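Local coordinates for hypothetical sugar ABC-transporter sugar binding protein (Arthrobacter globiformis, PDB 7BVT), which probably captures cyclic alpha-maltosyl-(1→6)-maltose outside the cell and delivers it to an ABC transporter for import, at residues A[325-328]-A[329-333]; A[71-74]-A[75-79]; A[49-52]-A[53-56]; A[212-216]-A[217-221]. One frame throughout, in Å; residues are numbered along the deposited sequence.

Contact 1. Residues A[325-328]-A[329-333]; sequences VTEW and SKETG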
ATOM      1  N   VAL A 325      -0.352  -9.618  16.386  1.00 18.31           N
ATOM      2  CA  VAL A 325      -0.556  -9.324  14.954  1.00 17.59           C
ATOM      3  C   VAL A 325      -1.924  -9.904  14.526  1.00 18.20           C
ATOM      4  O   VAL A 325      -2.670  -9.243  13.788  1.00 20.97           O
ATOM      5  CB  VAL A 325       0.596  -9.941  14.140  1.00 17.80           C
ATOM      6  CG1 VAL A 325       0.269 -10.115  12.650  1.00 18.43           C
ATOM      7  CG2 VAL A 325       1.882  -9.168  14.359  1.00 17.31           C
ATOM      8  N   THR A 326      -2.289 -11.097  15.009  1.00 20.08           N
ATOM      9  CA  THR A 326      -3.577 -11.717  14.619  1.00 22.47           C
ATOM     10  C   THR A 326      -4.706 -10.861  15.179  1.00 21.89           C
ATOM     11  O   THR A 326      -5.614 -10.458  14.426  1.00 22.15           O
ATOM     12  CB  THR A 326      -3.679 -13.139  15.169  1.00 23.23           C
ATOM     13  OG1 THR A 326      -2.585 -13.885  14.651  1.00 23.64           O
ATOM     14  CG2 THR A 326      -4.976 -13.814  14.779  1.00 24.36           C
ATOM     15  N   GLU A 327      -4.668 -10.562  16.469  1.00 22.00           N
ATOM     16  CA  GLU A 327      -5.810  -9.804  17.072  1.00 27.39           C
ATOM     17  C   GLU A 327      -5.902  -8.404  16.483  1.00 23.25           C
ATOM     18  O   GLU A 327      -6.999  -7.970  16.108  1.00 23.91           O
ATOM     19  CB  GLU A 327      -5.736  -9.697  18.598  1.00 32.44           C
ATOM     20  CG  GLU A 327      -7.077 -10.055  19.278  1.00 46.32           C
ATOM     21  CD  GLU A 327      -7.858  -8.999  20.068  1.00 58.84           C
ATOM     22  OE1 GLU A 327      -7.307  -7.907  20.380  1.00 59.69           O
ATOM     23  OE2 GLU A 327      -9.041  -9.277  20.397  1.00 65.29           O
ATOM     24  N   TRP A 328      -4.767  -7.711  16.318  1.00 19.96           N
ATOM     25  CA  TRP A 328      -4.730  -6.365  15.703  1.00 18.19           C
ATOM     26  C   TRP A 328      -5.323  -6.365  14.275  1.00 17.65           C
ATOM     27  O   TRP A 328      -6.106  -5.436  13.939  1.00 19.20           O
ATOM     28  CB  TRP A 328      -3.259  -5.922  15.672  1.00 17.35           C
ATOM     29  CG  TRP A 328      -2.914  -4.717  14.866  1.00 18.08           C
ATOM     30  CD1 TRP A 328      -2.125  -4.756  13.759  1.00 19.86           C
ATOM     31  CD2 TRP A 328      -3.204  -3.337  15.107  1.00 16.86           C
ATOM     32  NE1 TRP A 328      -1.926  -3.505  13.279  1.00 19.25           N
ATOM     33  CE2 TRP A 328      -2.545  -2.601  14.104  1.00 17.87           C
ATOM     34  CE3 TRP A 328      -3.916  -2.623  16.087  1.00 18.59           C
ATOM     35  CZ2 TRP A 328      -2.581  -1.216  14.038  1.00 19.86           C
ATOM     36  CZ3 TRP A 328      -3.980  -1.254  16.002  1.00 19.29           C
ATOM     37  CH2 TRP A 328      -3.316  -0.550  14.988  1.00 21.87           C
ATOM     38  N   SER A 329      -4.914  -7.300  13.433  1.00 18.94           N
ATOM     39  CA  SER A 329      -5.384  -7.405  12.036  1.00 20.00           C
ATOM     40  C   SER A 329      -6.897  -7.678  12.062  1.00 22.81           C
ATOM     41  O   SER A 329      -7.658  -6.961  11.394  1.00 21.07           O
ATOM     42  CB  SER A 329      -4.629  -8.493  11.308  1.00 19.84           C
ATOM     43  OG  SER A 329      -3.222  -8.204  11.316  1.00 18.97           O
ATOM     44  N   LYS A 330      -7.310  -8.638  12.881  1.00 24.11           N
ATOM     45  CA  LYS A 330      -8.750  -9.007  12.930  1.00 29.48           C
ATOM     46  C   LYS A 330      -9.596  -7.770  13.238  1.00 27.76           C
ATOM     47  O   LYS A 330     -10.621  -7.561  12.582  1.00 31.69           O
ATOM     48  CB  LYS A 330      -9.050 -10.032  14.013  1.00 31.16           C
ATOM     49  CG  LYS A 330      -8.675 -11.472  13.710  1.00 32.35           C
ATOM     50  CD  LYS A 330      -8.991 -12.273  14.961  1.00 33.57           C
ATOM     51  CE  LYS A 330      -8.838 -13.760  14.859  1.00 39.99           C
ATOM     52  NZ  LYS A 330      -9.101 -14.359  16.189  1.00 39.88           N
ATOM     53  N   GLU A 331      -9.197  -7.003  14.227  1.00 26.28           N
ATOM     54  CA  GLU A 331     -10.017  -5.902  14.756  1.00 27.02           C
ATOM     55  C   GLU A 331      -9.888  -4.654  13.900  1.00 27.33           C
ATOM     56  O   GLU A 331     -10.833  -3.841  13.940  1.00 28.49           O
ATOM     57  CB  GLU A 331      -9.753  -5.755  16.246  1.00 30.77           C
ATOM     58  CG  GLU A 331      -8.578  -4.941  16.675  1.00 34.43           C
ATOM     59  CD  GLU A 331      -8.289  -5.193  18.166  1.00 48.93           C
ATOM     60  OE1 GLU A 331      -9.061  -5.960  18.799  1.00 51.16           O
ATOM     61  OE2 GLU A 331      -7.267  -4.680  18.703  1.00 54.23           O
ATOM     62  N   THR A 332      -8.817  -4.471  13.115  1.00 21.44           N
ATOM     63  CA  THR A 332      -8.688  -3.233  12.309  1.00 21.09           C
ATOM     64  C   THR A 332      -9.076  -3.477  10.824  1.00 20.08           C
ATOM     65  O   THR A 332      -9.243  -2.509  10.118  1.00 23.23           O
ATOM     66  CB  THR A 332      -7.249  -2.701  12.360  1.00 20.69           C
ATOM     67  OG1 THR A 332      -6.467  -3.756  11.789  1.00 20.76           O
ATOM     68  CG2 THR A 332      -6.805  -2.328  13.763  1.00 20.56           C
ATOM     69  N   GLY A 333      -9.126  -4.723  10.387  1.00 21.78           N
ATOM     70  CA  GLY A 333      -9.286  -5.069   8.955  1.00 23.20           C
ATOM     71  C   GLY A 333      -8.015  -4.834   8.144  1.00 22.43           C
ATOM     72  O   GLY A 333      -8.061  -4.863   6.896  1.00 22.66           O
TER
HETATM   73  O   HOH W   1      -9.418  -9.066  17.312  1.00 43.97           O
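E331 lies one turn after E327 at the C-terminal end of helix 322-332, the last turn before G333, with its positive phi, leaves the helix. E331 CG sits between its own backbone N and carbonyl carbon (chi1 84°), which folds the start of the side chain back over the preceding turn. CB and CG both lie against E327 O, CB at 3.5 Å, and CG also skirts W328 O. CD moves on toward the E327 carboxylate, and at the tip OE1 stands 3.1 Å from E327 OE1, the two carboxylate planes 74° apart. Two acceptors so close cannot share a hydrogen bond as ionised groups, and each would probably raise the pKa of the other. Water 1 may ease this a little, donating to E327 O at 2.9 Å and only weakly to E331 OE1. Without this carboxylate, as in an alanine here, water 1 would probably be held less firmly, and a gap is likely to open beside A43 and E327. On the buried side W328 meets F319 and W36 edge-to-face and packs on helix 38-53, while E331 also touches A43 of that helix. Hydroxyls reinforce the backbone ladder twice: S329 OG donates to V325 O at 2.7 Å, across the carbonyl plane from S329 N. T332 OG1 and T332 N likewise reach W328 O from opposite faces, and T332 OG1 is bonded to M334 N. The same T332 sets its methyl CG2 over the W328 indole, 3.8 Å from the centroid of the six-membered ring and 15° off the normal.

Contact 2. Residues A[71-74]-A[75-79]; sequences LTKL and RASAT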
ATOM      1  N   LEU A  71       4.756  14.885   9.209  1.00 20.70           N
ATOM      2  CA  LEU A  71       6.143  15.135   8.797  1.00 20.53           C
ATOM      3  C   LEU A  71       6.569  16.520   9.284  1.00 22.08           C
ATOM      4  O   LEU A  71       7.716  16.685   9.718  1.00 21.80           O
ATOM      5  CB  LEU A  71       6.290  15.018   7.286  1.00 22.82           C
ATOM      6  CG  LEU A  71       6.119  13.594   6.792  1.00 20.80           C
ATOM      7  CD1 LEU A  71       6.265  13.531   5.305  1.00 23.00           C
ATOM      8  CD2 LEU A  71       7.126  12.665   7.467  1.00 23.51           C
ATOM      9  N   THR A  72       5.691  17.498   9.149  1.00 21.73           N
ATOM     10  CA  THR A  72       6.085  18.862   9.568  1.00 22.57           C
ATOM     11  C   THR A  72       6.339  18.888  11.087  1.00 22.58           C
ATOM     12  O   THR A  72       7.289  19.507  11.518  1.00 24.22           O
ATOM     13  CB  THR A  72       5.063  19.907   9.106  1.00 26.95           C
ATOM     14  OG1 THR A  72       5.029  19.904   7.673  1.00 30.37           O
ATOM     15  CG2 THR A  72       5.452  21.288   9.581  1.00 25.07           C
ATOM     16  N   LYS A  73       5.595  18.137  11.869  1.00 21.23           N
ATOM     17  CA  LYS A  73       5.873  18.024  13.315  1.00 21.09           C
ATOM     18  C   LYS A  73       7.246  17.368  13.545  1.00 22.26           C
ATOM     19  O   LYS A  73       8.025  17.810  14.428  1.00 22.66           O
ATOM     20  CB  LYS A  73       4.749  17.257  13.984  1.00 24.51           C
ATOM     21  CG  LYS A  73       4.930  17.135  15.467  1.00 28.82           C
ATOM     22  CD  LYS A  73       3.719  17.180  16.272  1.00 28.63           C
ATOM     23  CE  LYS A  73       4.113  16.951  17.713  1.00 33.13           C
ATOM     24  NZ  LYS A  73       3.502  17.949  18.607  1.00 32.04           N
ATOM     25  N   LEU A  74       7.549  16.296  12.824  1.00 18.80           N
ATOM     26  CA  LEU A  74       8.878  15.674  13.017  1.00 19.21           C
ATOM     27  C   LEU A  74      10.020  16.624  12.650  1.00 18.92           C
ATOM     28  O   LEU A  74      11.012  16.632  13.392  1.00 19.41           O
ATOM     29  CB  LEU A  74       8.938  14.394  12.202  1.00 16.82           C
ATOM     30  CG  LEU A  74       8.048  13.269  12.685  1.00 17.63           C
ATOM     31  CD1 LEU A  74       8.156  12.100  11.713  1.00 20.33           C
ATOM     32  CD2 LEU A  74       8.397  12.808  14.059  1.00 18.51           C
ATOM     33  N   ARG A  75       9.919  17.425  11.569  1.00 19.12           N
ATOM     34  CA  ARG A  75      10.980  18.360  11.195  1.00 18.59           C
ATOM     35  C   ARG A  75      11.185  19.380  12.326  1.00 21.22           C
ATOM     36  O   ARG A  75      12.312  19.684  12.653  1.00 23.20           O
ATOM     37  CB  ARG A  75      10.662  19.006   9.848  1.00 23.76           C
ATOM     38  CG  ARG A  75      10.682  18.032   8.680  1.00 27.68           C
ATOM     39  CD  ARG A  75      10.537  18.793   7.366  1.00 33.04           C
ATOM     40  NE  ARG A  75      10.071  17.917   6.278  1.00 37.36           N
ATOM     41  CZ  ARG A  75       8.808  17.838   5.830  1.00 39.87           C
ATOM     42  NH1 ARG A  75       7.847  18.606   6.328  1.00 38.46           N
ATOM     43  NH2 ARG A  75       8.522  17.005   4.841  1.00 43.65           N
ATOM     44  N   ALA A  76      10.096  19.930  12.868  1.00 21.51           N
ATOM     45  CA  ALA A  76      10.195  20.923  13.962  1.00 20.82           C
ATOM     46  C   ALA A  76      10.830  20.265  15.207  1.00 20.94           C
ATOM     47  O   ALA A  76      11.725  20.847  15.868  1.00 21.36           O
ATOM     48  CB  ALA A  76       8.824  21.470  14.261  1.00 21.82           C
ATOM     49  N   SER A  77      10.418  19.042  15.497  1.00 21.81           N
ATOM     50  CA  SER A  77      10.866  18.269  16.671  1.00 21.48           C
ATOM     51  C   SER A  77      12.368  17.934  16.534  1.00 23.71           C
ATOM     52  O   SER A  77      13.072  17.864  17.576  1.00 21.53           O
ATOM     53  CB  SER A  77       9.999  17.043  16.838  1.00 22.70           C
ATOM     54  OG  SER A  77       8.646  17.359  17.246  1.00 26.15           O
ATOM     55  N   ALA A  78      12.866  17.668  15.316  1.00 21.45           N
ATOM     56  CA  ALA A  78      14.329  17.459  15.119  1.00 23.15           C
ATOM     57  C   ALA A  78      15.027  18.766  15.567  1.00 24.45           C
ATOM     58  O   ALA A  78      16.007  18.692  16.294  1.00 26.20           O
ATOM     59  CB  ALA A  78      14.675  17.079  13.679  1.00 24.12           C
ATOM     60  N   THR A  79      14.582  19.924  15.092  1.00 23.27           N
ATOM     61  CA  THR A  79      15.210  21.240  15.422  1.00 24.17           C
ATOM     62  C   THR A  79      15.116  21.484  16.935  1.00 23.37           C
ATOM     63  O   THR A  79      16.121  21.865  17.546  1.00 26.92           O
ATOM     64  CB  THR A  79      14.543  22.357  14.638  1.00 25.49           C
ATOM     65  OG1 THR A  79      14.667  22.024  13.264  1.00 29.67           O
ATOM     66  CG2 THR A  79      15.142  23.722  14.888  1.00 26.79           C
TER
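R75 turns back along the helix and crosses the side chains of L71 and T72, one turn earlier, at a slant. Its CG points away from the carbonyl carbon of R75 (chi1 -66°), and the chain then runs extended as far as NE, which carries the guanidinium back along the helix toward L71 and T72. On the way CG passes L71 O at 3.4 Å. At the end of the chain the two nitrogens separate. NH2 rests against the aliphatic part of L71, 3.9 Å from L71 CB and a little farther from CD1, whereas NH1 faces T72, with T72 OG1 3.4 Å away at the guanidinium edge and near its plane. L71 C lies over one face of the group. Arginine thus lays down a flat polar end with the leucine against a face and the threonine hydroxyl at an edge, and R75 also touches I100 of helix 94-100.

K73 and S77 form a second pair, more loosely matched: S77 OG comes within 2.9 Å of K73 O and 4.1 Å of K73 CG, while the lysine itself makes a cation-pi contact with W33. L74 is buried against W33, I97 and P84. Regular backbone bonds underlie all this, for example R75 N to L71 O at 3.0 Å and A78 N to L74 O at 2.9 Å. A helix with L74 and S77 buried and R75 and T72 exposed here forms the connection of a beta-alpha-beta crossover: helix 70-80 links parallel strands 58-64 and 86-90, passing over strand 28-34 between them in the sheet.

Contact 3. Residues A[49-52]-A[53-56]; sequences DTYN and ASQS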
ATOM      1  N   ASP A  49      -2.488  -0.348  26.266  1.00 24.00           N
ATOM      2  CA  ASP A  49      -2.937  -0.653  27.659  1.00 27.51           C
ATOM      3  C   ASP A  49      -2.460  -2.030  28.063  1.00 21.33           C
ATOM      4  O   ASP A  49      -1.909  -2.187  29.217  1.00 25.46           O
ATOM      5  CB  ASP A  49      -4.466  -0.663  27.777  1.00 27.67           C
ATOM      6  CG  ASP A  49      -5.059   0.710  27.694  1.00 32.60           C
ATOM      7  OD1 ASP A  49      -4.281   1.674  27.866  1.00 31.27           O
ATOM      8  OD2 ASP A  49      -6.316   0.765  27.448  1.00 36.70           O
ATOM      9  N   THR A  50      -2.679  -3.012  27.184  1.00 19.51           N
ATOM     10  CA  THR A  50      -2.329  -4.416  27.387  1.00 21.25           C
ATOM     11  C   THR A  50      -0.827  -4.494  27.667  1.00 24.55           C
ATOM     12  O   THR A  50      -0.422  -5.111  28.676  1.00 22.75           O
ATOM     13  CB  THR A  50      -2.814  -5.298  26.246  1.00 22.32           C
ATOM     14  OG1 THR A  50      -4.247  -5.242  26.213  1.00 22.59           O
ATOM     15  CG2 THR A  50      -2.381  -6.732  26.401  1.00 20.74           C
ATOM     16  N   TYR A  51       0.007  -3.948  26.782  1.00 19.50           N
ATOM     17  CA  TYR A  51       1.475  -3.969  27.001  1.00 19.87           C
ATOM     18  C   TYR A  51       1.868  -3.312  28.326  1.00 20.39           C
ATOM     19  O   TYR A  51       2.701  -3.897  29.046  1.00 21.65           O
ATOM     20  CB  TYR A  51       2.167  -3.307  25.808  1.00 18.10           C
ATOM     21  CG  TYR A  51       3.659  -3.195  25.960  1.00 18.27           C
ATOM     22  CD1 TYR A  51       4.467  -4.278  25.718  1.00 19.23           C
ATOM     23  CD2 TYR A  51       4.237  -2.012  26.392  1.00 19.35           C
ATOM     24  CE1 TYR A  51       5.849  -4.163  25.814  1.00 19.70           C
ATOM     25  CE2 TYR A  51       5.616  -1.907  26.518  1.00 18.48           C
ATOM     26  CZ  TYR A  51       6.422  -2.976  26.211  1.00 17.96           C
ATOM     27  OH  TYR A  51       7.789  -2.815  26.330  1.00 19.54           O
ATOM     28  N   ASN A  52       1.336  -2.120  28.579  1.00 20.07           N
ATOM     29  CA  ASN A  52       1.646  -1.329  29.802  1.00 22.78           C
ATOM     30  C   ASN A  52       1.283  -2.154  31.032  1.00 24.93           C
ATOM     31  O   ASN A  52       2.030  -2.086  32.002  1.00 26.05           O
ATOM     32  CB  ASN A  52       0.929   0.017  29.764  1.00 24.23           C
ATOM     33  CG  ASN A  52       1.713   0.998  28.928  1.00 23.93           C
ATOM     34  OD1 ASN A  52       2.891   0.752  28.594  1.00 24.14           O
ATOM     35  ND2 ASN A  52       1.093   2.122  28.591  1.00 24.79           N
ATOM     36  N   ALA A  53       0.221  -2.945  30.977  1.00 24.81           N
ATOM     37  CA  ALA A  53      -0.228  -3.631  32.212  1.00 28.14           C
ATOM     38  C   ALA A  53       0.483  -4.975  32.350  1.00 28.29           C
ATOM     39  O   ALA A  53       0.416  -5.571  33.440  1.00 30.60           O
ATOM     40  CB  ALA A  53      -1.724  -3.720  32.186  1.00 33.33           C
ATOM     41  N   SER A  54       1.268  -5.391  31.352  1.00 22.89           N
ATOM     42  CA  SER A  54       1.844  -6.745  31.231  1.00 22.48           C
ATOM     43  C   SER A  54       3.280  -6.758  31.774  1.00 20.23           C
ATOM     44  O   SER A  54       3.899  -7.827  31.831  1.00 19.47           O
ATOM     45  CB  SER A  54       1.776  -7.219  29.799  1.00 22.02           C
ATOM     46  OG  SER A  54       2.839  -6.655  29.030  1.00 25.69           O
ATOM     47  N   GLN A  55       3.801  -5.595  32.128  1.00 19.18           N
ATOM     48  CA  GLN A  55       5.193  -5.539  32.639  1.00 21.46           C
ATOM     49  C   GLN A  55       5.407  -4.150  33.235  1.00 21.99           C
ATOM     50  O   GLN A  55       4.557  -3.292  33.031  1.00 23.23           O
ATOM     51  CB  GLN A  55       6.211  -5.896  31.550  1.00 20.92           C
ATOM     52  CG  GLN A  55       5.995  -5.204  30.213  1.00 21.94           C
ATOM     53  CD  GLN A  55       6.374  -3.753  30.223  1.00 22.67           C
ATOM     54  OE1 GLN A  55       7.473  -3.349  30.659  1.00 21.73           O
ATOM     55  NE2 GLN A  55       5.440  -2.949  29.748  1.00 21.20           N
ATOM     56  N   SER A  56       6.536  -3.966  33.925  1.00 23.71           N
ATOM     57  CA  SER A  56       6.844  -2.709  34.648  1.00 25.96           C
ATOM     58  C   SER A  56       8.183  -2.110  34.232  1.00 27.24           C
ATOM     59  O   SER A  56       8.631  -1.190  34.932  1.00 30.19           O
ATOM     60  CB  SER A  56       6.801  -3.004  36.152  1.00 29.56           C
ATOM     61  OG  SER A  56       5.444  -3.191  36.505  1.00 34.52           O
TER
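A53 N bonds to D49 O at 2.9 Å, and S54 N to Y51 O (3.1 Å), three residues back, after which Q55 adopts an extended backbone. Y51 O takes three donors in all: beside S54 N come S54 OG at 2.8 Å and Q55 NE2 at 3.0 Å. Q55 CG lies between its backbone N and carbonyl carbon, and a bend at chi2 brings the amide back over the helix end. The N-H bond to Y51 O is nearly straight (169°), though it arrives from above the carbonyl plane. The same NE2 sits 3.4 Å above one face of the Y51 ring, toward its rim, with amide and ring planes 30° apart. Q55 OE1 accepts from D57 N and V58 N; an alanine here would remove both ends of this amide and would probably leave those two N-H groups without their acceptor and the passage to the strand less firmly held. N52 ND2 is bonded to I60 O, and Y51 OH to D314 of helix 306-319. The Q55 and N52 bonds fasten the C-terminal end of helix 38-53 to strand 58-64 and the residue before it, the helix-to-strand passage of a beta-alpha-beta unit.

Contact 4. Residues A[212-216]-A[217-221]; sequences FLTAD and NSAAA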
ATOM      1  N   PHE A 212      10.067  -0.391 -11.749  1.00 15.93           N
ATOM      2  CA  PHE A 212       9.779   1.060 -11.668  1.00 16.65           C
ATOM      3  C   PHE A 212      11.106   1.819 -11.669  1.00 17.56           C
ATOM      4  O   PHE A 212      11.382   2.524 -12.644  1.00 18.30           O
ATOM      5  CB  PHE A 212       8.855   1.389 -10.486  1.00 17.00           C
ATOM      6  CG  PHE A 212       8.437   2.825 -10.447  1.00 16.15           C
ATOM      7  CD1 PHE A 212       7.603   3.330 -11.420  1.00 17.02           C
ATOM      8  CD2 PHE A 212       8.918   3.683  -9.474  1.00 16.91           C
ATOM      9  CE1 PHE A 212       7.238   4.667 -11.390  1.00 18.06           C
ATOM     10  CE2 PHE A 212       8.565   5.012  -9.453  1.00 17.86           C
ATOM     11  CZ  PHE A 212       7.707   5.510 -10.405  1.00 18.18           C
ATOM     12  N   LEU A 213      11.881   1.693 -10.591  1.00 18.95           N
ATOM     13  CA  LEU A 213      13.285   2.208 -10.612  1.00 20.14           C
ATOM     14  C   LEU A 213      14.262   1.047 -10.695  1.00 19.48           C
ATOM     15  O   LEU A 213      13.928  -0.138 -10.517  1.00 21.61           O
ATOM     16  CB  LEU A 213      13.569   3.044  -9.364  1.00 18.24           C
ATOM     17  CG  LEU A 213      12.677   4.260  -9.097  1.00 18.33           C
ATOM     18  CD1 LEU A 213      13.172   5.116  -7.952  1.00 18.93           C
ATOM     19  CD2 LEU A 213      12.446   5.117 -10.337  1.00 19.70           C
ATOM     20  N   THR A 214      15.519   1.381 -10.988  1.00 22.64           N
ATOM     21  CA  THR A 214      16.618   0.381 -10.929  1.00 22.74           C
ATOM     22  C   THR A 214      16.812  -0.045  -9.479  1.00 23.75           C
ATOM     23  O   THR A 214      16.291   0.635  -8.568  1.00 21.38           O
ATOM     24  CB  THR A 214      17.903   0.987 -11.507  1.00 24.75           C
ATOM     25  OG1 THR A 214      18.128   2.159 -10.736  1.00 25.41           O
ATOM     26  CG2 THR A 214      17.773   1.274 -12.987  1.00 24.83           C
ATOM     27  N   ALA A 215      17.563  -1.121  -9.259  1.00 26.89           N
ATOM     28  CA  ALA A 215      17.714  -1.751  -7.921  1.00 29.79           C
ATOM     29  C   ALA A 215      18.360  -0.763  -6.941  1.00 29.61           C
ATOM     30  O   ALA A 215      17.981  -0.781  -5.771  1.00 29.69           O
ATOM     31  CB  ALA A 215      18.499  -3.042  -8.004  1.00 34.03           C
ATOM     32  N   ASP A 216      19.201   0.161  -7.423  1.00 29.04           N
ATOM     33  CA  ASP A 216      19.804   1.204  -6.543  1.00 26.88           C
ATOM     34  C   ASP A 216      18.998   2.517  -6.513  1.00 27.19           C
ATOM     35  O   ASP A 216      19.480   3.496  -5.944  1.00 25.74           O
ATOM     36  CB  ASP A 216      21.272   1.409  -6.948  1.00 29.80           C
ATOM     37  CG  ASP A 216      21.475   2.107  -8.269  1.00 36.37           C
ATOM     38  OD1 ASP A 216      20.464   2.490  -8.904  1.00 29.92           O
ATOM     39  OD2 ASP A 216      22.660   2.296  -8.643  1.00 31.88           O
ATOM     40  N   ASN A 217      17.778   2.561  -7.061  1.00 24.93           N
ATOM     41  CA  ASN A 217      16.919   3.768  -7.085  1.00 23.99           C
ATOM     42  C   ASN A 217      17.617   4.935  -7.793  1.00 21.82           C
ATOM     43  O   ASN A 217      17.218   6.066  -7.566  1.00 23.20           O
ATOM     44  CB  ASN A 217      16.423   4.138  -5.675  1.00 25.03           C
ATOM     45  CG  ASN A 217      15.600   3.010  -5.072  1.00 26.05           C
ATOM     46  OD1 ASN A 217      14.989   2.205  -5.805  1.00 26.79           O
ATOM     47  ND2 ASN A 217      15.657   2.894  -3.747  1.00 27.29           N
ATOM     48  N   SER A 218      18.632   4.679  -8.623  1.00 27.44           N
ATOM     49  CA  SER A 218      19.375   5.803  -9.282  1.00 27.72           C
ATOM     50  C   SER A 218      18.655   6.276 -10.551  1.00 26.97           C
ATOM     51  O   SER A 218      18.904   7.424 -10.997  1.00 25.89           O
ATOM     52  CB  SER A 218      20.808   5.433  -9.621  1.00 27.63           C
ATOM     53  OG  SER A 218      20.890   4.380 -10.578  1.00 28.08           O
ATOM     54  N   ALA A 219      17.843   5.425 -11.180  1.00 23.89           N
ATOM     55  CA  ALA A 219      17.235   5.819 -12.466  1.00 24.11           C
ATOM     56  C   ALA A 219      15.882   5.131 -12.623  1.00 23.35           C
ATOM     57  O   ALA A 219      15.702   4.012 -12.033  1.00 21.86           O
ATOM     58  CB  ALA A 219      18.144   5.414 -13.581  1.00 22.14           C
ATOM     59  N   ALA A 220      15.096   5.653 -13.539  1.00 19.83           N
ATOM     60  CA  ALA A 220      13.937   4.907 -14.066  1.00 19.05           C
ATOM     61  C   ALA A 220      14.315   3.555 -14.676  1.00 20.77           C
ATOM     62  O   ALA A 220      15.368   3.377 -15.326  1.00 21.88           O
ATOM     63  CB  ALA A 220      13.244   5.766 -15.072  1.00 20.60           C
ATOM     64  N   ALA A 221      13.404   2.591 -14.580  1.00 20.63           N
ATOM     65  CA  ALA A 221      13.579   1.245 -15.146  1.00 21.08           C
ATOM     66  C   ALA A 221      12.351   0.815 -15.969  1.00 18.37           C
ATOM     67  O   ALA A 221      12.371  -0.311 -16.444  1.00 19.10           O
ATOM     68  CB  ALA A 221      13.876   0.273 -14.051  1.00 22.75           C
TER
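A hairpin-like loop between helices 195-207 and 225-239 brings L213 and A220 together in a single beta bridge, and a type I turn from T214 to N217, followed by N217 with positive phi and S218, carries the chain round. The bridge is framed by T214 N to A219 O, 2.8 Å and nearly end-on to the carbonyl, and by A221 N to F212 O. The turn is closed by N217 N to T214 O at 2.9 Å.

At the tip D216 OD1 gathers three donors. D216 CG sits between the backbone N and carbonyl carbon (chi1 71°), which swings the carboxylate inward over the turn. There OD1 meets T214 OG1 at 3.0 Å almost along its C-O direction, S218 OG at 2.6 Å on the syn side, and S218 N at 2.9 Å from above the carboxylate plane. The last bond makes an Asx turn. T214 OG1, having given its proton to D216, weakly accepts from A219 N at 3.3 Å, so one threonine hydroxyl ties the tip to the returning arm.

Deeper in, F212 meets F384 edge-to-face and packs on helix 195-207, while L213 reaches V409 and L413 of helix 398-415. That helix also holds the returning arm, N410 OD1 accepting from A220 N. The methyl of A221 points toward L213, its CB 3.5 Å from L213 C.

How the contacts relate
All four contacts are local, and none includes a residue of the glycan pocket. Contact 1 comes closest to the sugar, the T332 side chain about 10 Å from a bound glucose; the side chain of L71 in contact 2 is about 12 Å from a bound glucose, as is that of F212 in contact 4. Contacts 1 and 3 are neighbours, nearest atoms about 7 Å apart: W328 and E331 pack on helix 38-53, which ends at contact 3. Helix 70-80 of contact 2 leads into strand 86-90, which ends with pocket residue D90. Contact 4 lies across the chain's centre from contact 1, centres 34 Å apart, with F212 against the helix that carries W199 and N200 of the pocket.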